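Local coordinates for protein phenazine-1-carboxylate N-methyltransferase (Pseudomonas aeruginosa, PDB 2IP2) that transfers a methyl group from S-adenosyl-L-methionine to phenazine-1-carboxylate, giving 5-methylphenazine-1-carboxylate on the route to the virulence pigment pyocyanin, at residues S178-L186 against N209-V219; G266-S276 against L322-R333. All blocks are in the same frame, centred on the assembly; numbering follows the deposited sequence.

Interaction 1 (S178-L186 against N209-V219)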
# COMPACT_ATOMS: atom_id res chain seq x y z
N SER A 178 15.86 -18.36 17.87
CA SER A 178 15.20 -19.65 17.67
C SER A 178 16.06 -20.62 16.87
O SER A 178 15.76 -21.79 16.80
CB SER A 178 13.84 -19.47 16.96
OG SER A 178 14.01 -19.03 15.66
N GLY A 179 17.12 -20.12 16.23
CA GLY A 179 18.07 -20.99 15.55
C GLY A 179 17.89 -21.24 14.07
O GLY A 179 18.44 -22.21 13.54
N GLU A 180 17.12 -20.40 13.37
CA GLU A 180 16.84 -20.70 11.96
C GLU A 180 18.08 -20.70 11.07
O GLU A 180 18.15 -21.49 10.13
CB GLU A 180 15.77 -19.74 11.39
CG GLU A 180 14.38 -19.99 12.03
CD GLU A 180 13.76 -21.36 11.64
OE1 GLU A 180 13.79 -21.73 10.45
OE2 GLU A 180 13.19 -22.04 12.51
N LEU A 181 19.02 -19.80 11.34
CA LEU A 181 20.26 -19.73 10.55
C LEU A 181 21.11 -20.99 10.70
O LEU A 181 21.54 -21.62 9.70
CB LEU A 181 21.07 -18.47 10.91
CG LEU A 181 22.43 -18.27 10.24
CD1 LEU A 181 22.40 -18.46 8.69
CD2 LEU A 181 23.02 -16.89 10.64
N THR A 182 21.29 -21.39 11.95
CA THR A 182 22.00 -22.64 12.24
C THR A 182 21.30 -23.82 11.53
O THR A 182 21.95 -24.64 10.88
CB THR A 182 22.05 -22.87 13.76
OG1 THR A 182 22.94 -21.89 14.34
CG2 THR A 182 22.57 -24.26 14.11
N LYS A 183 19.97 -23.88 11.63
CA LYS A 183 19.25 -24.98 11.00
C LYS A 183 19.38 -24.97 9.47
O LYS A 183 19.64 -26.02 8.89
CB LYS A 183 17.79 -24.98 11.45
CG LYS A 183 16.88 -25.82 10.58
CD LYS A 183 15.46 -25.35 10.82
CE LYS A 183 15.02 -25.71 12.22
NZ LYS A 183 14.18 -26.95 12.20
N ALA A 184 19.24 -23.80 8.83
CA ALA A 184 19.48 -23.63 7.39
C ALA A 184 20.89 -24.16 7.01
O ALA A 184 21.06 -24.95 6.04
CB ALA A 184 19.31 -22.16 6.96
N ILE A 185 21.89 -23.83 7.82
CA ILE A 185 23.25 -24.25 7.48
C ILE A 185 23.38 -25.79 7.53
O ILE A 185 23.89 -26.41 6.58
CB ILE A 185 24.35 -23.57 8.35
CG1 ILE A 185 24.42 -22.07 8.07
CG2 ILE A 185 25.71 -24.27 8.11
CD1 ILE A 185 24.92 -21.25 9.29
N LEU A 186 22.93 -26.39 8.63
CA LEU A 186 23.07 -27.82 8.80
C LEU A 186 22.18 -28.63 7.86
O LEU A 186 22.51 -29.79 7.55
CB LEU A 186 22.90 -28.23 10.26
CG LEU A 186 23.84 -27.51 11.25
CD1 LEU A 186 23.25 -27.46 12.67
CD2 LEU A 186 25.23 -28.08 11.26
N ASN A 209 13.29 -26.00 18.70
CA ASN A 209 13.32 -25.83 17.25
C ASN A 209 14.40 -26.68 16.59
O ASN A 209 14.25 -27.13 15.45
CB ASN A 209 13.51 -24.34 16.90
CG ASN A 209 13.26 -24.06 15.41
OD1 ASN A 209 12.41 -24.68 14.78
ND2 ASN A 209 14.01 -23.08 14.85
N LEU A 210 15.48 -26.89 17.33
CA LEU A 210 16.64 -27.63 16.90
C LEU A 210 16.74 -29.02 17.54
O LEU A 210 17.83 -29.59 17.54
CB LEU A 210 17.94 -26.87 17.30
CG LEU A 210 18.21 -25.49 16.64
CD1 LEU A 210 19.49 -24.98 17.19
CD2 LEU A 210 18.33 -25.53 15.12
N SER A 211 15.63 -29.56 18.05
CA SER A 211 15.71 -30.83 18.76
C SER A 211 16.42 -31.94 17.97
O SER A 211 17.30 -32.62 18.51
CB SER A 211 14.34 -31.30 19.29
OG SER A 211 13.33 -31.30 18.30
N SER A 212 16.04 -32.11 16.71
CA SER A 212 16.58 -33.19 15.90
C SER A 212 18.08 -33.06 15.80
O SER A 212 18.81 -34.02 16.04
CB SER A 212 15.97 -33.22 14.50
OG SER A 212 14.65 -33.71 14.59
N LEU A 213 18.53 -31.84 15.47
CA LEU A 213 19.94 -31.62 15.16
C LEU A 213 20.77 -31.74 16.42
O LEU A 213 21.86 -32.25 16.37
CB LEU A 213 20.12 -30.22 14.53
CG LEU A 213 19.69 -30.01 13.08
CD1 LEU A 213 19.59 -28.48 12.73
CD2 LEU A 213 20.60 -30.75 12.10
N LEU A 214 20.20 -31.33 17.55
CA LEU A 214 20.84 -31.53 18.85
C LEU A 214 20.98 -33.03 19.20
O LEU A 214 21.99 -33.47 19.76
CB LEU A 214 20.04 -30.79 19.93
CG LEU A 214 20.26 -29.25 19.93
CD1 LEU A 214 19.22 -28.55 20.80
CD2 LEU A 214 21.64 -28.87 20.41
N ALA A 215 19.95 -33.80 18.82
CA ALA A 215 19.94 -35.25 19.04
C ALA A 215 20.98 -35.96 18.16
O ALA A 215 21.55 -36.97 18.58
CB ALA A 215 18.54 -35.80 18.77
N GLY A 216 21.20 -35.43 16.95
CA GLY A 216 22.28 -35.88 16.05
C GLY A 216 23.68 -35.47 16.48
O GLY A 216 24.68 -35.88 15.86
N GLU A 217 23.78 -34.64 17.53
CA GLU A 217 25.10 -34.14 18.03
C GLU A 217 25.92 -33.27 16.97
O GLU A 217 27.15 -33.11 17.08
CB GLU A 217 25.94 -35.35 18.48
CG GLU A 217 26.86 -35.15 19.67
CD GLU A 217 27.60 -36.43 20.10
OE1 GLU A 217 27.71 -37.38 19.30
OE2 GLU A 217 28.09 -36.47 21.25
N ARG A 218 25.22 -32.75 15.97
CA ARG A 218 25.76 -31.84 14.95
C ARG A 218 25.94 -30.38 15.46
O ARG A 218 26.87 -29.64 15.05
CB ARG A 218 24.81 -31.87 13.73
CG ARG A 218 24.90 -33.21 12.97
CD ARG A 218 23.58 -33.78 12.48
NE ARG A 218 23.79 -34.66 11.32
CZ ARG A 218 24.35 -35.88 11.37
NH1 ARG A 218 24.78 -36.39 12.53
NH2 ARG A 218 24.50 -36.59 10.25
N VAL A 219 25.04 -29.98 16.35
CA VAL A 219 25.09 -28.66 16.92
C VAL A 219 25.02 -28.84 18.42
O VAL A 219 24.46 -29.84 18.88
CB VAL A 219 23.92 -27.76 16.38
CG1 VAL A 219 22.57 -28.33 16.73
CG2 VAL A 219 23.97 -26.31 16.94
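The amide nitrogen ND2 of Asn-209 donates two hydrogen bonds across the contact, to OE2 of Glu-180 (2.7 Å) and to the carbonyl O of Ser-178 (2.9 Å). Here the glycine-rich loop after strand 170-174 of the Rossmann-like methyltransferase fold turns into helix 180-188, with Gly-179 as N-cap. Asn-209 sets its CG anti to its own backbone N (chi1 -168°), which sends the amide across to that turn. Both acceptors lie near the amide plane, yet each is approached from above its own carbonyl or carboxylate plane. Two bonds from one NH2 group thus fix the rotation of the amide. OE1 of Glu-180 is bonded to Asn-154, so the carboxylate is held at both oxygens. Lys-183 bends at its far end and brings NZ to the carbonyl O of Asn-209, a weak bond at 3.3 Å, while its CB packs 3.8 Å from CD2 of Leu-210. Farther along the helix the contact turns apolar. Thr-182 gives its hydroxyl to the pairing with Asp-173 and keeps its methyl CG2 for CG2 of Val-219. One turn on, the branch CD1 of Leu-186 lies 3.8 Å from CB of Val-219, the two side chains at about a right angle.

Interaction 2 (G266-S276 against L322-R333)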
# COMPACT_ATOMS: atom_id res chain seq x y z
N GLY A 266 40.02 -17.58 10.15
CA GLY A 266 38.57 -17.58 10.45
C GLY A 266 37.91 -16.37 9.81
O GLY A 266 38.61 -15.42 9.39
N ARG A 267 36.57 -16.37 9.77
CA ARG A 267 35.84 -15.26 9.15
C ARG A 267 34.79 -14.82 10.15
O ARG A 267 34.29 -15.65 10.90
CB ARG A 267 35.14 -15.67 7.83
CG ARG A 267 36.09 -16.00 6.61
CD ARG A 267 37.06 -14.82 6.38
NE ARG A 267 37.94 -14.95 5.22
CZ ARG A 267 39.22 -15.33 5.28
NH1 ARG A 267 39.94 -15.40 4.17
NH2 ARG A 267 39.79 -15.65 6.44
N VAL A 268 34.50 -13.53 10.17
CA VAL A 268 33.29 -13.01 10.81
C VAL A 268 32.35 -12.65 9.66
O VAL A 268 32.79 -12.11 8.62
CB VAL A 268 33.57 -11.81 11.74
CG1 VAL A 268 32.33 -10.96 11.95
CG2 VAL A 268 34.13 -12.29 13.10
N VAL A 269 31.08 -13.02 9.82
CA VAL A 269 30.10 -12.84 8.75
C VAL A 269 28.90 -12.09 9.37
O VAL A 269 28.23 -12.62 10.27
CB VAL A 269 29.64 -14.21 8.15
CG1 VAL A 269 28.40 -14.01 7.18
CG2 VAL A 269 30.83 -14.92 7.42
N VAL A 270 28.70 -10.85 8.93
CA VAL A 270 27.63 -10.01 9.44
C VAL A 270 26.47 -10.10 8.45
O VAL A 270 26.64 -9.89 7.21
CB VAL A 270 28.10 -8.57 9.53
CG1 VAL A 270 26.95 -7.67 9.96
CG2 VAL A 270 29.33 -8.42 10.49
N ILE A 271 25.30 -10.48 8.94
CA ILE A 271 24.13 -10.62 8.06
C ILE A 271 23.16 -9.61 8.60
O ILE A 271 22.71 -9.76 9.73
CB ILE A 271 23.53 -12.04 8.15
CG1 ILE A 271 24.58 -13.07 7.75
CG2 ILE A 271 22.28 -12.16 7.29
CD1 ILE A 271 24.38 -14.41 8.46
N GLU A 272 22.87 -8.54 7.82
CA GLU A 272 22.05 -7.45 8.34
C GLU A 272 21.52 -6.60 7.21
O GLU A 272 22.13 -6.53 6.14
CB GLU A 272 22.82 -6.58 9.35
CG GLU A 272 21.86 -6.12 10.52
CD GLU A 272 22.50 -6.07 11.89
OE1 GLU A 272 23.67 -5.65 12.01
OE2 GLU A 272 21.82 -6.44 12.88
N ARG A 273 20.35 -5.99 7.38
CA ARG A 273 19.99 -5.00 6.33
C ARG A 273 20.80 -3.74 6.55
O ARG A 273 20.81 -3.21 7.62
CB ARG A 273 18.53 -4.59 6.39
CG ARG A 273 17.56 -5.66 6.16
CD ARG A 273 16.19 -4.96 5.72
NE ARG A 273 15.36 -6.05 5.29
CZ ARG A 273 14.44 -6.57 6.06
NH1 ARG A 273 14.19 -5.99 7.24
NH2 ARG A 273 13.74 -7.60 5.63
N THR A 274 21.48 -3.25 5.53
CA THR A 274 22.15 -1.95 5.69
C THR A 274 21.64 -1.01 4.59
O THR A 274 21.23 -1.48 3.54
CB THR A 274 23.69 -2.05 5.58
OG1 THR A 274 24.03 -2.48 4.25
CG2 THR A 274 24.26 -3.03 6.58
N ILE A 275 21.73 0.31 4.81
CA ILE A 275 21.31 1.31 3.87
C ILE A 275 22.56 1.83 3.12
O ILE A 275 23.53 2.24 3.75
CB ILE A 275 20.59 2.49 4.63
CG1 ILE A 275 19.52 2.02 5.61
CG2 ILE A 275 20.05 3.51 3.68
CD1 ILE A 275 18.32 1.31 4.99
N SER A 276 22.57 1.72 1.79
CA SER A 276 23.56 2.40 0.97
C SER A 276 23.39 3.91 1.20
O SER A 276 22.37 4.49 0.83
CB SER A 276 23.38 2.01 -0.49
OG SER A 276 23.41 0.60 -0.65
N LEU A 322 21.85 -10.14 -0.46
CA LEU A 322 20.97 -11.31 -0.27
C LEU A 322 19.49 -10.94 -0.49
O LEU A 322 19.15 -9.77 -0.60
CB LEU A 322 21.18 -11.94 1.13
CG LEU A 322 22.55 -12.35 1.69
CD1 LEU A 322 22.36 -12.67 3.21
CD2 LEU A 322 23.11 -13.58 0.96
N PRO A 323 18.59 -11.96 -0.57
CA PRO A 323 17.17 -11.62 -0.69
C PRO A 323 16.62 -10.73 0.43
O PRO A 323 17.17 -10.70 1.55
CB PRO A 323 16.46 -13.00 -0.66
CG PRO A 323 17.48 -13.97 -1.10
CD PRO A 323 18.83 -13.41 -0.61
N MET A 324 15.53 -10.03 0.09
CA MET A 324 14.77 -9.19 1.00
C MET A 324 15.63 -8.13 1.65
O MET A 324 15.63 -7.98 2.88
CB MET A 324 14.07 -10.04 2.04
CG MET A 324 13.58 -11.34 1.43
SD MET A 324 12.05 -11.88 2.18
CE MET A 324 11.45 -10.30 2.87
N GLU A 325 16.39 -7.42 0.80
CA GLU A 325 17.17 -6.27 1.21
C GLU A 325 18.17 -6.57 2.35
O GLU A 325 18.48 -5.68 3.13
CB GLU A 325 16.27 -5.05 1.53
CG GLU A 325 15.44 -4.48 0.34
CD GLU A 325 16.30 -3.94 -0.80
OE1 GLU A 325 17.41 -3.43 -0.53
OE2 GLU A 325 15.86 -4.00 -1.97
N THR A 326 18.71 -7.79 2.41
CA THR A 326 19.68 -8.07 3.50
C THR A 326 21.08 -8.17 2.91
O THR A 326 21.24 -8.45 1.73
CB THR A 326 19.34 -9.34 4.35
OG1 THR A 326 20.54 -9.91 4.93
CG2 THR A 326 18.68 -10.37 3.55
N ARG A 327 22.08 -7.90 3.73
CA ARG A 327 23.45 -7.87 3.22
C ARG A 327 24.22 -8.94 3.91
O ARG A 327 23.97 -9.21 5.09
CB ARG A 327 24.12 -6.57 3.58
CG ARG A 327 24.87 -5.97 2.45
CD ARG A 327 24.17 -4.67 2.09
NE ARG A 327 24.03 -4.50 0.66
CZ ARG A 327 23.51 -3.41 0.09
NH1 ARG A 327 23.10 -2.38 0.83
NH2 ARG A 327 23.43 -3.35 -1.21
N MET A 328 25.21 -9.50 3.22
CA MET A 328 26.14 -10.43 3.89
C MET A 328 27.50 -9.77 3.76
O MET A 328 27.94 -9.53 2.64
CB MET A 328 26.16 -11.80 3.22
CG MET A 328 27.20 -12.78 3.90
SD MET A 328 27.24 -14.42 3.12
CE MET A 328 28.18 -14.03 1.64
N ILE A 329 28.12 -9.46 4.88
CA ILE A 329 29.47 -8.83 4.87
C ILE A 329 30.45 -9.85 5.49
O ILE A 329 30.35 -10.17 6.68
CB ILE A 329 29.46 -7.51 5.64
CG1 ILE A 329 28.50 -6.49 4.95
CG2 ILE A 329 30.87 -6.91 5.75
CD1 ILE A 329 28.07 -5.32 5.89
N VAL A 330 31.40 -10.35 4.67
CA VAL A 330 32.42 -11.28 5.15
C VAL A 330 33.73 -10.51 5.46
O VAL A 330 34.21 -9.72 4.62
CB VAL A 330 32.65 -12.47 4.19
CG1 VAL A 330 33.62 -13.49 4.83
CG2 VAL A 330 31.32 -13.16 3.86
N ALA A 331 34.28 -10.69 6.66
CA ALA A 331 35.52 -10.00 7.00
C ALA A 331 36.50 -11.02 7.60
O ALA A 331 36.09 -12.00 8.23
CB ALA A 331 35.26 -8.85 7.96
N ALA A 332 37.79 -10.81 7.34
CA ALA A 332 38.87 -11.59 8.00
C ALA A 332 39.67 -10.71 8.94
O ALA A 332 39.54 -9.47 8.95
CB ALA A 332 39.77 -12.27 6.99
N ARG A 333 40.47 -11.36 9.77
CA ARG A 333 41.47 -10.67 10.59
C ARG A 333 42.30 -9.72 9.73
O ARG A 333 42.91 -10.13 8.73
CB ARG A 333 42.41 -11.71 11.22
CG ARG A 333 43.03 -11.28 12.54
CD ARG A 333 44.02 -12.33 13.07
NE ARG A 333 43.42 -13.67 13.22
CZ ARG A 333 42.91 -14.15 14.36
NH1 ARG A 333 42.92 -13.43 15.48
NH2 ARG A 333 42.40 -15.38 14.39
O HOH W 1 20.72 -4.49 2.85
O HOH W 2 20.87 -1.05 -1.28
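Arg-267 starts its reach over strand 326-333 at CB, which lies 4.0 Å from CG1 of Val-330. CG keeps to the same methyl at 3.9 Å, the two side chains crossing at about a right angle. A bend at chi2 (-53°) turns the chain, and CD comes 3.5 Å from O of Ala-331. Beyond it the guanidinium lays one face on CB of Ala-332, off-centre toward the rim, with NH2 at 3.4 Å. NH2 also donates to O of Gly-266, and NE makes a salt bridge to Glu-317. Along the strands themselves the hydrogen-bonded pairs are Val-268 with Ala-331, Val-270 with Ile-329 and Glu-272 with Arg-327, two backbone bonds each. Val-269 shares a face with Val-330, their CG2 methyls side by side, and puts CG1 3.7 Å from CG of Met-328.

At the other end Arg-273 runs extended from CG to NE, and NE donates a hydrogen bond to O of Met-324 (3.1 Å), which lies at the guanidinium edge, in its plane; Trp-287 adds a cation-pi contact. A water accepts from N of Thr-274 and donates to O of Glu-325, bridging the two segments. Arg-327 crosses Thr-274 at about a right angle, CD beside OG1, which is hydrogen-bonded to Thr-302; NH2 of Arg-327 pairs with Asp-321. This antiparallel pairing, with the final strand 326-333 inserted between 267-272 and 314-322, is the hallmark of class I methyltransferases.

Interaction 2 lies within the seven-stranded sheet of order 3-2-1-4-5-7-6, while interaction 1 packs helix 180-188 against that sheet; their centres are about 22 Å apart. Interaction 1 comes first along the chain and closes before interaction 2 opens. It joins a helix following the first strand of the sheet to the segment leading into edge strand 219-223; between that edge and interaction 2 run strands 193-198, 170-174 and 236-240. The two meet directly where CD2 of Leu-181 packs 3.6 Å from CD1 of Ile-271. The side chains of Glu-180 and Glu-272 lie about 7 Å and about 4 Å from that of Arg-241, predicted to bind S-adenosyl-L-methionine, so both contacts lie near the probable cofactor site.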